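Local atomic coordinates of carboxylic ester hydrolase (Aspergillus niger, PDB entry 7K4O), a protein that hydrolyses ester bonds of tannins as a fungal tannase, a serine esterase of the tannase and feruloyl esterase family. Residues P236-L241 / A334-N339. Sequence-based numbering, arbitrary orientation.
Sequences PPPCEL and AETQYN. With NAG (2-acetamido-2-deoxy-beta-D-glucopyranose), chain I.
P236 meets T336 mainly through its backbone carbonyl. The hydroxyl OG1 of T336 donates a hydrogen bond of 2.7 Å to O of P236. It comes in tilted 33° from the carbonyl plane. The T336 torsion (chi1 53°) sets OG1 between its own backbone N and carbonyl carbon, and this turns the hydroxyl to P236. The methyl CG2 lies beside the same proline, 4.2 Å from CD of P236. Proline has no N-H, so this segment starts with three residues that can offer carbonyls but no backbone donors. A water also reaches O of P236, at 2.8 Å, and lies 3.1 Å from O of A334. It can link the two backbones next to the threonine bond.

The CB of P237 points away from 334-339. P237 is the N-cap residue of helix 238-252, and its carbonyl accepts the backbone N-H of E240. P238 opens the helix and faces the other segment. Its CD lies 3.5 Å from OG1 of T336. Its CG lies 3.5 Å from OE2 of E335. The E335 chain bends at chi2 (81°), which brings the carboxylate back across CB and CG of the proline ring, although its CB points away. One turn on, L241 puts CD1 against the methyl CB of A334, at 3.7 Å.

The contact lies away from the gallate pocket. It joins the start of helix 238-252 to the chain leading into strand 337-339. Farther along, N339 carries an N-linked sugar, its ND2 bonded to the sugar C1. Helix 224-232 packs on the same place through E229, which touches P236, A334 and T336. W345 of the antiparallel partner strand 344-346 touches P237, P238 and T336. The C239-C285 disulfide ties the helix start to strand 282-285.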
loop_
_atom_site.group_PDB
_atom_site.type_symbol
_atom_site.label_atom_id
_atom_site.label_comp_id
_atom_site.label_asym_id
_atom_site.label_seq_id
_atom_site.Cartn_x
_atom_site.Cartn_y
_atom_site.Cartn_z
ATOM N N PRO A 236 22.948 -15.778 -3.580
ATOM C CA PRO A 236 22.493 -16.785 -2.630
ATOM C C PRO A 236 21.368 -17.621 -3.196
ATOM O O PRO A 236 20.442 -17.096 -3.825
ATOM C CB PRO A 236 21.992 -16.001 -1.418
ATOM C CG PRO A 236 22.608 -14.629 -1.602
ATOM C CD PRO A 236 22.706 -14.408 -3.098
ATOM N N PRO A 237 21.411 -18.964 -3.031
ATOM C CA PRO A 237 20.237 -19.788 -3.325
ATOM C C PRO A 237 19.084 -19.257 -2.473
ATOM O O PRO A 237 19.299 -18.889 -1.315
ATOM C CB PRO A 237 20.631 -21.210 -2.887
ATOM C CG PRO A 237 22.141 -21.182 -2.861
ATOM C CD PRO A 237 22.536 -19.760 -2.498
ATOM N N PRO A 238 17.856 -19.169 -3.011
ATOM C CA PRO A 238 16.716 -18.684 -2.219
ATOM C C PRO A 238 16.608 -19.365 -0.848
ATOM O O PRO A 238 16.300 -18.729 0.139
ATOM C CB PRO A 238 15.512 -19.055 -3.091
ATOM C CG PRO A 238 16.056 -18.972 -4.501
ATOM C CD PRO A 238 17.476 -19.504 -4.388
ATOM N N CYS A 239 16.914 -20.667 -0.794
ATOM C CA CYS A 239 16.789 -21.463 0.448
ATOM C C CYS A 239 17.732 -20.926 1.518
ATOM O O CYS A 239 17.380 -20.954 2.705
ATOM C CB CYS A 239 17.120 -22.919 0.136
ATOM S SG CYS A 239 16.588 -24.030 1.450
ATOM N N GLU A 240 18.918 -20.460 1.136
ATOM C CA GLU A 240 19.885 -19.962 2.129
ATOM C C GLU A 240 19.296 -18.729 2.825
ATOM O O GLU A 240 19.447 -18.600 4.056
ATOM C CB GLU A 240 21.211 -19.667 1.438
ATOM C CG GLU A 240 22.263 -19.106 2.358
ATOM C CD GLU A 240 23.598 -18.902 1.657
ATOM O OE1 GLU A 240 23.579 -18.556 0.465
ATOM O OE2 GLU A 240 24.655 -19.115 2.305
ATOM N N LEU A 241 18.720 -17.802 2.057
ATOM C CA LEU A 241 18.125 -16.562 2.637
ATOM C C LEU A 241 16.877 -16.926 3.436
ATOM O O LEU A 241 16.679 -16.307 4.499
ATOM C CB LEU A 241 17.832 -15.578 1.500
ATOM C CG LEU A 241 19.104 -15.055 0.830
ATOM C CD1 LEU A 241 18.842 -14.077 -0.293
ATOM C CD2 LEU A 241 20.030 -14.432 1.851
ATOM N N ALA A 334 15.931 -10.148 -3.519
ATOM C CA ALA A 334 17.232 -10.864 -3.668
ATOM C C ALA A 334 17.090 -12.143 -4.490
ATOM O O ALA A 334 18.160 -12.789 -4.770
ATOM C CB ALA A 334 17.830 -11.173 -2.310
ATOM N N GLU A 335 15.883 -12.562 -4.833
ATOM C CA GLU A 335 15.630 -13.852 -5.518
ATOM C C GLU A 335 16.614 -14.016 -6.684
ATOM O O GLU A 335 16.791 -13.095 -7.502
ATOM C CB GLU A 335 14.206 -13.968 -6.056
ATOM C CG GLU A 335 13.862 -15.390 -6.502
ATOM C CD GLU A 335 13.473 -16.346 -5.368
ATOM O OE1 GLU A 335 13.466 -15.931 -4.164
ATOM O OE2 GLU A 335 13.159 -17.502 -5.682
ATOM N N THR A 336 17.317 -15.153 -6.693
ATOM C CA THR A 336 18.250 -15.518 -7.793
ATOM C C THR A 336 17.578 -16.548 -8.691
ATOM O O THR A 336 16.517 -17.044 -8.359
ATOM C CB THR A 336 19.561 -16.038 -7.180
ATOM O OG1 THR A 336 19.254 -17.088 -6.250
ATOM C CG2 THR A 336 20.290 -14.923 -6.483
ATOM N N GLN A 337 18.200 -16.868 -9.815
ATOM C CA GLN A 337 17.663 -17.904 -10.715
ATOM C C GLN A 337 18.758 -18.926 -11.034
ATOM O O GLN A 337 19.966 -18.572 -11.128
ATOM C CB GLN A 337 17.090 -17.324 -12.000
ATOM C CG GLN A 337 18.085 -16.552 -12.839
ATOM C CD GLN A 337 17.418 -15.935 -14.049
ATOM O OE1 GLN A 337 16.737 -16.607 -14.821
ATOM N NE2 GLN A 337 17.579 -14.632 -14.212
ATOM N N TYR A 338 18.311 -20.157 -11.201
ATOM C CA TYR A 338 19.201 -21.315 -11.443
ATOM C C TYR A 338 19.476 -21.431 -12.942
ATOM O O TYR A 338 18.517 -21.463 -13.727
ATOM C CB TYR A 338 18.573 -22.599 -10.916
ATOM C CG TYR A 338 19.553 -23.739 -10.924
ATOM C CD1 TYR A 338 20.646 -23.729 -10.070
ATOM C CD2 TYR A 338 19.398 -24.812 -11.788
ATOM C CE1 TYR A 338 21.560 -24.771 -10.073
ATOM C CE2 TYR A 338 20.292 -25.870 -11.791
ATOM C CZ TYR A 338 21.371 -25.848 -10.924
ATOM O OH TYR A 338 22.268 -26.877 -10.918
ATOM N N ASN A 339 20.750 -21.511 -13.310
ATOM C CA ASN A 339 21.211 -21.768 -14.699
ATOM C C ASN A 339 21.591 -23.255 -14.801
ATOM O O ASN A 339 22.487 -23.686 -14.063
ATOM C CB ASN A 339 22.368 -20.840 -15.071
ATOM C CG ASN A 339 22.707 -20.941 -16.540
ATOM O OD1 ASN A 339 22.586 -22.004 -17.139
ATOM N ND2 ASN A 339 23.100 -19.850 -17.162
HETATM C C1 NAG I . 23.339 -20.167 -18.549
HETATM C C2 NAG I . 22.546 -19.215 -19.403
HETATM C C3 NAG I . 22.742 -19.499 -20.874
HETATM C C4 NAG I . 24.204 -19.302 -21.172
HETATM C C5 NAG I . 25.003 -20.211 -20.255
HETATM C C6 NAG I . 26.474 -19.912 -20.457
HETATM C C7 NAG I . 20.489 -18.166 -18.833
HETATM C C8 NAG I . 18.998 -18.252 -18.795
HETATM N N2 NAG I . 21.126 -19.274 -19.157
HETATM O O3 NAG I . 21.979 -18.575 -21.653
HETATM O O4 NAG I . 24.439 -19.599 -22.550
HETATM O O5 NAG I . 24.690 -19.970 -18.883
HETATM O O6 NAG I . 27.219 -20.494 -19.398
HETATM O O7 NAG I . 21.104 -17.139 -18.621
HETATM O O HOH W 1 18.066 -15.632 -3.588
#